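Local coordinates for nicastrin (Dictyostelium purpureum, PDB 4R12), which probably serves as an essential subunit of the gamma-secretase complex, the protease that cleaves Notch receptors and other integral membrane proteins within the membrane, at residues W201-S205 and S206-K210; H506-L509 and Y510-Q514; K249-A252 and A253-R256; V242-L245 and S246-K249. One frame throughout, in Å; residues are numbered along the deposited sequence.

Contact 1 of 4, residues W201-S205 and S206-K210; sequences WSSFS and SKIDK. With NAG (2-acetamido-2-deoxy-beta-D-glucopyranose), chain B.
I208 meets W201 and S203 through one branch of its side chain. With CG1 opposite its own carbonyl carbon (chi1 -73°), this branch reaches back to the end of strand 192-203: CD1 comes within 4.2 Å of W201 CZ3, oblique to the indole, and CG1 lies 4.0 Å from S203 OG. At these separations the contact is loose van der Waals packing. V264 and I314 also border I208.

The polar interactions are of two kinds. Within 201-205, S203 OG accepts a hydrogen bond from S205 N at 3.1 Å, with an N-H...O angle of 146°. None crosses from 201-205 to 206-210; S205 O and K207 N are 3.3 Å apart, but poorly aligned for one. Instead E262 spans the bend with its carboxylate, OE1 pairing with S205 OG and OE2 with D209 N, while I208 N bonds to Q313 OE1.

A third kind involves sugar: K210 NZ stands 3.8 Å from C8 of an N-acetylglucosamine of the glycan on N315, a van der Waals distance only.

The hydroxyl of one residue accepting from the backbone NH two residues on defines an ST turn, which here lies where the strand gives way to the loop leading to strand 214-220.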
# COMPACT_ATOMS: atom_id res chain seq x y z
N TRP A 201 -13.81 2.32 5.56
CA TRP A 201 -13.97 2.90 6.89
C TRP A 201 -15.04 2.16 7.68
O TRP A 201 -15.88 1.44 7.12
CB TRP A 201 -14.30 4.41 6.82
CG TRP A 201 -15.60 4.76 6.16
CD1 TRP A 201 -15.82 4.98 4.83
CD2 TRP A 201 -16.86 4.98 6.81
NE1 TRP A 201 -17.13 5.29 4.60
CE2 TRP A 201 -17.80 5.29 5.80
CE3 TRP A 201 -17.30 4.91 8.14
CZ2 TRP A 201 -19.14 5.55 6.08
CZ3 TRP A 201 -18.63 5.16 8.41
CH2 TRP A 201 -19.53 5.48 7.39
N SER A 202 -15.00 2.34 9.00
CA SER A 202 -15.82 1.51 9.87
C SER A 202 -16.04 2.17 11.21
O SER A 202 -15.18 2.90 11.70
CB SER A 202 -15.16 0.15 10.09
OG SER A 202 -15.95 -0.67 10.94
N SER A 203 -17.21 1.89 11.79
CA SER A 203 -17.54 2.28 13.15
C SER A 203 -18.25 1.11 13.83
O SER A 203 -18.98 0.37 13.17
CB SER A 203 -18.42 3.53 13.15
OG SER A 203 -18.98 3.74 14.43
N PHE A 204 -18.02 0.91 15.12
CA PHE A 204 -18.78 -0.08 15.89
C PHE A 204 -20.24 0.31 16.07
O PHE A 204 -21.09 -0.55 16.31
CB PHE A 204 -18.15 -0.31 17.27
CG PHE A 204 -16.91 -1.16 17.26
CD1 PHE A 204 -16.99 -2.54 17.05
CD2 PHE A 204 -15.66 -0.60 17.48
CE1 PHE A 204 -15.85 -3.33 17.05
CE2 PHE A 204 -14.50 -1.39 17.48
CZ PHE A 204 -14.60 -2.75 17.28
N SER A 205 -20.55 1.61 15.98
CA SER A 205 -21.95 2.05 16.11
C SER A 205 -22.73 1.65 14.87
O SER A 205 -22.23 1.81 13.76
CB SER A 205 -22.05 3.57 16.31
OG SER A 205 -21.27 4.01 17.41
N SER A 206 -23.94 1.13 15.06
CA SER A 206 -24.76 0.70 13.93
C SER A 206 -25.15 1.93 13.10
O SER A 206 -25.29 1.87 11.88
CB SER A 206 -26.00 -0.05 14.41
OG SER A 206 -26.90 0.80 15.11
N LYS A 207 -25.31 3.05 13.79
CA LYS A 207 -25.46 4.32 13.10
C LYS A 207 -24.76 5.38 13.93
O LYS A 207 -24.91 5.44 15.15
CB LYS A 207 -26.94 4.64 12.87
CG LYS A 207 -27.20 5.98 12.17
CD LYS A 207 -28.69 6.26 12.08
CE LYS A 207 -28.99 7.73 11.81
NZ LYS A 207 -28.63 8.13 10.42
N ILE A 208 -23.95 6.20 13.28
CA ILE A 208 -23.21 7.23 13.99
C ILE A 208 -24.18 8.30 14.50
O ILE A 208 -25.05 8.76 13.77
CB ILE A 208 -22.11 7.86 13.09
CG1 ILE A 208 -20.95 6.87 12.91
CG2 ILE A 208 -21.60 9.17 13.68
CD1 ILE A 208 -19.99 7.24 11.79
N ASP A 209 -24.04 8.64 15.78
CA ASP A 209 -24.83 9.69 16.42
C ASP A 209 -24.36 11.05 15.91
O ASP A 209 -23.24 11.47 16.21
CB ASP A 209 -24.68 9.59 17.94
CG ASP A 209 -25.53 10.60 18.71
OD1 ASP A 209 -26.14 11.50 18.10
OD2 ASP A 209 -25.56 10.49 19.95
N LYS A 210 -25.18 11.75 15.13
CA LYS A 210 -24.67 12.96 14.50
C LYS A 210 -24.49 14.12 15.49
O LYS A 210 -24.05 15.19 15.10
CB LYS A 210 -25.55 13.39 13.32
CG LYS A 210 -24.71 13.67 12.05
CD LYS A 210 -25.53 13.97 10.79
CE LYS A 210 -25.73 15.48 10.59
NZ LYS A 210 -25.50 15.91 9.18
C1 NAG B . -21.96 19.52 11.33
C2 NAG B . -23.36 20.07 11.26
C3 NAG B . -23.49 21.47 11.83
C4 NAG B . -22.55 21.80 12.96
C5 NAG B . -21.24 21.03 12.91
C6 NAG B . -20.45 21.12 14.18
C7 NAG B . -24.94 19.70 9.53
C8 NAG B . -25.10 19.47 8.07
N2 NAG B . -23.78 20.16 9.90
O3 NAG B . -24.82 21.67 12.28
O4 NAG B . -22.24 23.13 12.61
O5 NAG B . -21.53 19.68 12.66
O6 NAG B . -21.21 20.61 15.25
O7 NAG B . -25.82 19.48 10.31

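Contact 2 of 4, residues H506-L509 and Y510-Q514; sequences HRLL and YSITQ
T513 turns its hydroxyl back on L509, one helical turn earlier, because chi1 of 57° sets OG1 between the backbone N and the carbonyl carbon. The same rotation leaves CG2 opposite the carbonyl carbon, where it touches L509 CD1 at 4.0 Å; L509 meets it with a side chain whose CG is anti to the backbone N. Two donors therefore grip L509 O: T513 OG1 at 2.7 Å and T513 N at 3.2 Å from that oxygen. They come from opposite faces of the carbonyl plane, each tilted 26° out of it, so neither blocks the other.

T513 is also the first residue to leave helical backbone angles. Before it, Y510, S511 and I512 give their NH groups to H506, R507 and L508 in regular helical bonds. Beyond it, Q514 closes on S511: its NE2 lies 2.9 Å from S511 O, which sits in the plane of the side-chain amide, while Q514 N reaches the other face of that same carbonyl. A second apolar contact joins L508 and I512, whose CG and CD1 are 4.0 Å apart. H506 NE2 and Y510 CD2 come only to 4.4 Å, each approaching the other ring at a slant.

T513 OG1 also bonds the hydroxyls of S202, S541 and T543, and Y510 OH reaches V539 O. Helix 500-512 thus lies between neighbours: L508 and I512 face F454 of helix 452-463, L509, I512 and T513 meet I248 of helix 234-252, and L509 and Y510 rest on T543 of strand 542-548.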
# COMPACT_ATOMS: atom_id res chain seq x y z
N HIS A 506 -11.47 -5.41 3.61
CA HIS A 506 -12.89 -5.04 3.71
C HIS A 506 -13.72 -6.11 4.44
O HIS A 506 -14.43 -5.81 5.40
CB HIS A 506 -13.46 -4.81 2.30
CG HIS A 506 -14.93 -4.53 2.28
ND1 HIS A 506 -15.75 -5.02 1.29
CD2 HIS A 506 -15.72 -3.79 3.10
CE1 HIS A 506 -17.00 -4.61 1.51
NE2 HIS A 506 -17.00 -3.87 2.60
N ARG A 507 -13.64 -7.35 3.99
CA ARG A 507 -14.48 -8.40 4.58
C ARG A 507 -14.08 -8.71 6.03
O ARG A 507 -14.94 -9.02 6.87
CB ARG A 507 -14.41 -9.67 3.74
CG ARG A 507 -14.86 -9.53 2.28
CD ARG A 507 -16.34 -9.82 2.09
NE ARG A 507 -16.71 -11.18 2.48
CZ ARG A 507 -17.96 -11.62 2.53
NH1 ARG A 507 -18.95 -10.79 2.22
NH2 ARG A 507 -18.23 -12.87 2.90
N LEU A 508 -12.79 -8.62 6.33
CA LEU A 508 -12.32 -8.85 7.69
C LEU A 508 -12.76 -7.72 8.63
O LEU A 508 -13.29 -7.97 9.71
CB LEU A 508 -10.79 -9.01 7.70
CG LEU A 508 -10.15 -9.23 9.07
CD1 LEU A 508 -10.66 -10.54 9.71
CD2 LEU A 508 -8.61 -9.22 8.95
N LEU A 509 -12.57 -6.47 8.21
CA LEU A 509 -12.97 -5.30 9.02
C LEU A 509 -14.48 -5.31 9.24
O LEU A 509 -14.95 -5.06 10.35
CB LEU A 509 -12.55 -3.99 8.33
CG LEU A 509 -12.90 -2.66 9.03
CD1 LEU A 509 -12.30 -2.63 10.43
CD2 LEU A 509 -12.39 -1.47 8.23
N TYR A 510 -15.23 -5.57 8.17
CA TYR A 510 -16.69 -5.66 8.24
C TYR A 510 -17.09 -6.69 9.30
O TYR A 510 -17.95 -6.43 10.15
CB TYR A 510 -17.26 -6.04 6.87
CG TYR A 510 -18.77 -5.95 6.75
CD1 TYR A 510 -19.59 -6.96 7.26
CD2 TYR A 510 -19.38 -4.86 6.12
CE1 TYR A 510 -20.98 -6.87 7.16
CE2 TYR A 510 -20.76 -4.77 6.02
CZ TYR A 510 -21.56 -5.78 6.54
OH TYR A 510 -22.93 -5.69 6.43
N SER A 511 -16.46 -7.86 9.26
CA SER A 511 -16.80 -8.94 10.19
C SER A 511 -16.45 -8.60 11.64
O SER A 511 -17.26 -8.84 12.54
CB SER A 511 -16.09 -10.23 9.77
OG SER A 511 -16.35 -11.26 10.70
N ILE A 512 -15.26 -8.04 11.87
CA ILE A 512 -14.82 -7.80 13.25
C ILE A 512 -15.71 -6.77 13.94
O ILE A 512 -15.93 -6.82 15.15
CB ILE A 512 -13.37 -7.30 13.29
CG1 ILE A 512 -12.40 -8.42 12.95
CG2 ILE A 512 -13.01 -6.75 14.67
CD1 ILE A 512 -10.99 -7.84 12.71
N THR A 513 -16.24 -5.85 13.16
CA THR A 513 -17.02 -4.75 13.71
C THR A 513 -18.53 -4.99 13.63
O THR A 513 -19.32 -4.09 13.89
CB THR A 513 -16.68 -3.43 12.99
OG1 THR A 513 -16.90 -3.60 11.59
CG2 THR A 513 -15.20 -3.06 13.21
N GLN A 514 -18.94 -6.21 13.28
CA GLN A 514 -20.36 -6.51 13.12
C GLN A 514 -21.16 -6.25 14.41
O GLN A 514 -20.63 -6.39 15.51
CB GLN A 514 -20.56 -7.97 12.68
CG GLN A 514 -20.23 -8.99 13.76
CD GLN A 514 -20.33 -10.42 13.26
OE1 GLN A 514 -21.34 -11.09 13.45
NE2 GLN A 514 -19.26 -10.89 12.62

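Contact 3 of 4, residues K249-A252 and A253-R256; sequences KSLA and AVDR
The C-terminal end of helix 234-252 is where L251 and A252 receive the guanidinium of R256, a residue in the loop that leads on to strand 262-268. R256 bends at chi3 (-60°), and this folds the chain back so that the edge of the guanidinium meets the carbonyls. NH1 lies 3.2 Å from L251 O, with an N-H...O angle of 145° and the oxygen close to the guanidinium plane. The same nitrogen makes a weak bond to A252 O at 3.3 Å.

L251 O has a second donor in V254 N, also 3.2 Å from it, which stands 68° out of the carbonyl plane and so is not on a lone pair; R256 NH1 comes from the opposite face. The bond from V254 N reaches back three residues rather than four, as does the weak one from A253 N to S250 O, evidence that the backbone tightens as it leaves the helix. Alongside, L251 CD2 and V254 CG2 are in loose apolar contact at 4.3 Å.

Two waters complete the network. One donates to A252 O at 3.0 Å and accepts from R256 NH2 at 3.1 Å; the other donates to A252 O and to V254 O, the latter at 2.7 Å. F204 adds a cation-pi contact to R256.

With a leucine in place of R256, L251 O would probably keep only V254 N of these two donors, and the first water would lose the NH2 it accepts from. Chemically, a positive charge beside outward-pointing carbonyls is likely to offset the partial negative charge of the helix end.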
# COMPACT_ATOMS: atom_id res chain seq x y z
N LYS A 249 -10.01 -5.45 16.58
CA LYS A 249 -10.43 -6.74 17.12
C LYS A 249 -10.42 -6.74 18.66
O LYS A 249 -11.31 -7.30 19.31
CB LYS A 249 -9.55 -7.87 16.59
CG LYS A 249 -9.95 -9.26 17.09
CD LYS A 249 -11.22 -9.78 16.39
CE LYS A 249 -11.55 -11.22 16.84
NZ LYS A 249 -12.87 -11.67 16.31
N SER A 250 -9.41 -6.10 19.24
CA SER A 250 -9.31 -6.05 20.70
C SER A 250 -10.42 -5.18 21.28
O SER A 250 -11.01 -5.52 22.31
CB SER A 250 -7.93 -5.54 21.12
OG SER A 250 -6.91 -6.37 20.58
N LEU A 251 -10.71 -4.06 20.63
CA LEU A 251 -11.77 -3.17 21.08
C LEU A 251 -13.15 -3.78 20.87
O LEU A 251 -14.10 -3.40 21.55
CB LEU A 251 -11.70 -1.82 20.36
CG LEU A 251 -10.53 -0.93 20.81
CD1 LEU A 251 -10.45 0.35 19.97
CD2 LEU A 251 -10.65 -0.61 22.29
N ALA A 252 -13.27 -4.74 19.95
CA ALA A 252 -14.56 -5.39 19.72
C ALA A 252 -15.06 -6.11 20.96
O ALA A 252 -16.27 -6.31 21.12
CB ALA A 252 -14.48 -6.37 18.55
N ALA A 253 -14.14 -6.52 21.82
CA ALA A 253 -14.50 -7.31 22.99
C ALA A 253 -14.71 -6.47 24.25
O ALA A 253 -15.07 -7.01 25.29
CB ALA A 253 -13.43 -8.39 23.26
N VAL A 254 -14.49 -5.16 24.19
CA VAL A 254 -14.70 -4.36 25.41
C VAL A 254 -16.10 -3.75 25.45
O VAL A 254 -16.77 -3.64 24.43
CB VAL A 254 -13.68 -3.21 25.56
CG1 VAL A 254 -12.26 -3.74 25.45
CG2 VAL A 254 -13.93 -2.11 24.55
N ASP A 255 -16.52 -3.34 26.65
CA ASP A 255 -17.79 -2.66 26.83
C ASP A 255 -17.64 -1.18 26.47
O ASP A 255 -17.10 -0.39 27.25
CB ASP A 255 -18.29 -2.83 28.28
CG ASP A 255 -19.61 -2.11 28.55
OD1 ASP A 255 -20.19 -1.50 27.62
OD2 ASP A 255 -20.08 -2.17 29.71
N ARG A 256 -18.14 -0.82 25.29
CA ARG A 256 -17.97 0.54 24.78
C ARG A 256 -19.14 1.45 25.16
O ARG A 256 -19.27 2.55 24.63
CB ARG A 256 -17.80 0.50 23.26
CG ARG A 256 -16.66 -0.39 22.77
CD ARG A 256 -16.57 -0.41 21.23
NE ARG A 256 -17.80 -0.92 20.62
CZ ARG A 256 -18.07 -2.21 20.46
NH1 ARG A 256 -17.19 -3.12 20.84
NH2 ARG A 256 -19.21 -2.59 19.91
O HOH W 1 -18.58 -5.58 19.43
O HOH W 2 -18.51 -5.24 23.07

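Contact 4 of 4, residues V242-L245 and S246-K249; sequences VTLL and SVIK
I248 follows L244 by one helical turn and packs back on it along its whole CG1 branch. CB stands 3.5 Å from L244 O. The next atom, CG1, is set opposite its own carbonyl carbon (chi1 -68°) and comes to 3.1 Å from L244 O, a tight approach of methylene to oxygen. At the tip, CD1 is still 3.5 Å from L244 O and also touches L244 CG, the two side chains meeting at a slant. L244 also borders V247, its CD1 being 4.3 Å from V247 CB.

S246 makes a different contact, with V242. Its OG, opposite the carbonyl carbon of S246 (chi1 -59°), donates to V242 O at 2.7 Å from a position 35° out of the carbonyl plane. S246 N donates to V242 O from the opposite face at 2.9 Å, giving that oxygen two bonds. OG also lies 3.9 Å from V242 CG1. V247, I248 and K249 bond T243, L244 and L245 through the backbone in the ordinary helical way.

An alanine at S246 would remove OG and is likely to leave V242 O with a single donor of the present two, while opening a small gap beside V242 CG1. F454 and I455 of helix 452-463 touch S246, and the T243 hydroxyl is likewise bonded to a backbone oxygen, F239 O. Bonding buried hydroxyls to carbonyls of their own helix gives them a partner without calling on a neighbouring element, consistent with the hydrocarbon that packs against these faces.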
# COMPACT_ATOMS: atom_id res chain seq x y z
N VAL A 242 -1.86 -4.27 10.20
CA VAL A 242 -2.07 -5.36 11.16
C VAL A 242 -2.40 -4.83 12.54
O VAL A 242 -3.30 -5.33 13.25
CB VAL A 242 -0.81 -6.26 11.24
CG1 VAL A 242 -0.93 -7.25 12.39
CG2 VAL A 242 -0.61 -7.00 9.93
N THR A 243 -1.64 -3.81 12.94
CA THR A 243 -1.82 -3.16 14.23
C THR A 243 -3.24 -2.65 14.40
O THR A 243 -3.92 -3.00 15.37
CB THR A 243 -0.84 -1.98 14.40
OG1 THR A 243 0.51 -2.45 14.37
CG2 THR A 243 -1.09 -1.26 15.74
N LEU A 244 -3.69 -1.83 13.46
CA LEU A 244 -5.02 -1.21 13.60
C LEU A 244 -6.15 -2.24 13.53
O LEU A 244 -7.12 -2.15 14.29
CB LEU A 244 -5.23 -0.12 12.56
CG LEU A 244 -6.48 0.72 12.81
CD1 LEU A 244 -6.46 1.28 14.25
CD2 LEU A 244 -6.56 1.86 11.79
N LEU A 245 -6.04 -3.22 12.64
CA LEU A 245 -7.04 -4.29 12.65
C LEU A 245 -7.03 -5.05 13.98
O LEU A 245 -8.09 -5.43 14.48
CB LEU A 245 -6.83 -5.28 11.48
CG LEU A 245 -7.17 -4.69 10.10
CD1 LEU A 245 -6.63 -5.59 8.97
CD2 LEU A 245 -8.69 -4.53 9.94
N SER A 246 -5.85 -5.24 14.57
CA SER A 246 -5.74 -5.97 15.83
C SER A 246 -6.25 -5.12 17.01
O SER A 246 -6.85 -5.64 17.96
CB SER A 246 -4.30 -6.43 16.07
OG SER A 246 -3.86 -7.27 15.01
N VAL A 247 -6.04 -3.81 16.92
CA VAL A 247 -6.65 -2.86 17.85
C VAL A 247 -8.18 -2.95 17.79
O VAL A 247 -8.85 -3.02 18.82
CB VAL A 247 -6.19 -1.41 17.53
CG1 VAL A 247 -7.13 -0.39 18.18
CG2 VAL A 247 -4.75 -1.19 18.00
N ILE A 248 -8.72 -2.95 16.58
CA ILE A 248 -10.16 -3.03 16.35
C ILE A 248 -10.70 -4.36 16.88
O ILE A 248 -11.70 -4.41 17.62
CB ILE A 248 -10.49 -2.85 14.85
CG1 ILE A 248 -10.16 -1.41 14.44
CG2 ILE A 248 -11.95 -3.14 14.57
CD1 ILE A 248 -10.16 -1.16 12.96
N LYS A 249 -10.01 -5.45 16.58
CA LYS A 249 -10.43 -6.74 17.12
C LYS A 249 -10.42 -6.74 18.66
O LYS A 249 -11.31 -7.30 19.31
CB LYS A 249 -9.55 -7.87 16.59
CG LYS A 249 -9.95 -9.26 17.09
CD LYS A 249 -11.22 -9.78 16.39
CE LYS A 249 -11.55 -11.22 16.84
NZ LYS A 249 -12.87 -11.67 16.31

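Along the chain the order is contact 1, contact 4, contact 3, contact 2, and their centres lie about 11 to 17 Å apart on one side of the chain's centre. Contacts 4 and 3 share K249 and follow each other on helix 234-252; contact 2 lies on helix 500-512, contact 1 at the end of strand 192-203. F204 joins all four, its CZ 3.4 Å from I248 O and 3.6 Å from A252 N, its CE1 3.8 Å from T513 CA. Contacts 2 and 4 also pack directly, L509 CD1 being 3.6 Å from I248 CD1. Elements far apart in sequence thus converge, and the strand end, the two helices and the loop after helix 234-252 form one packed region.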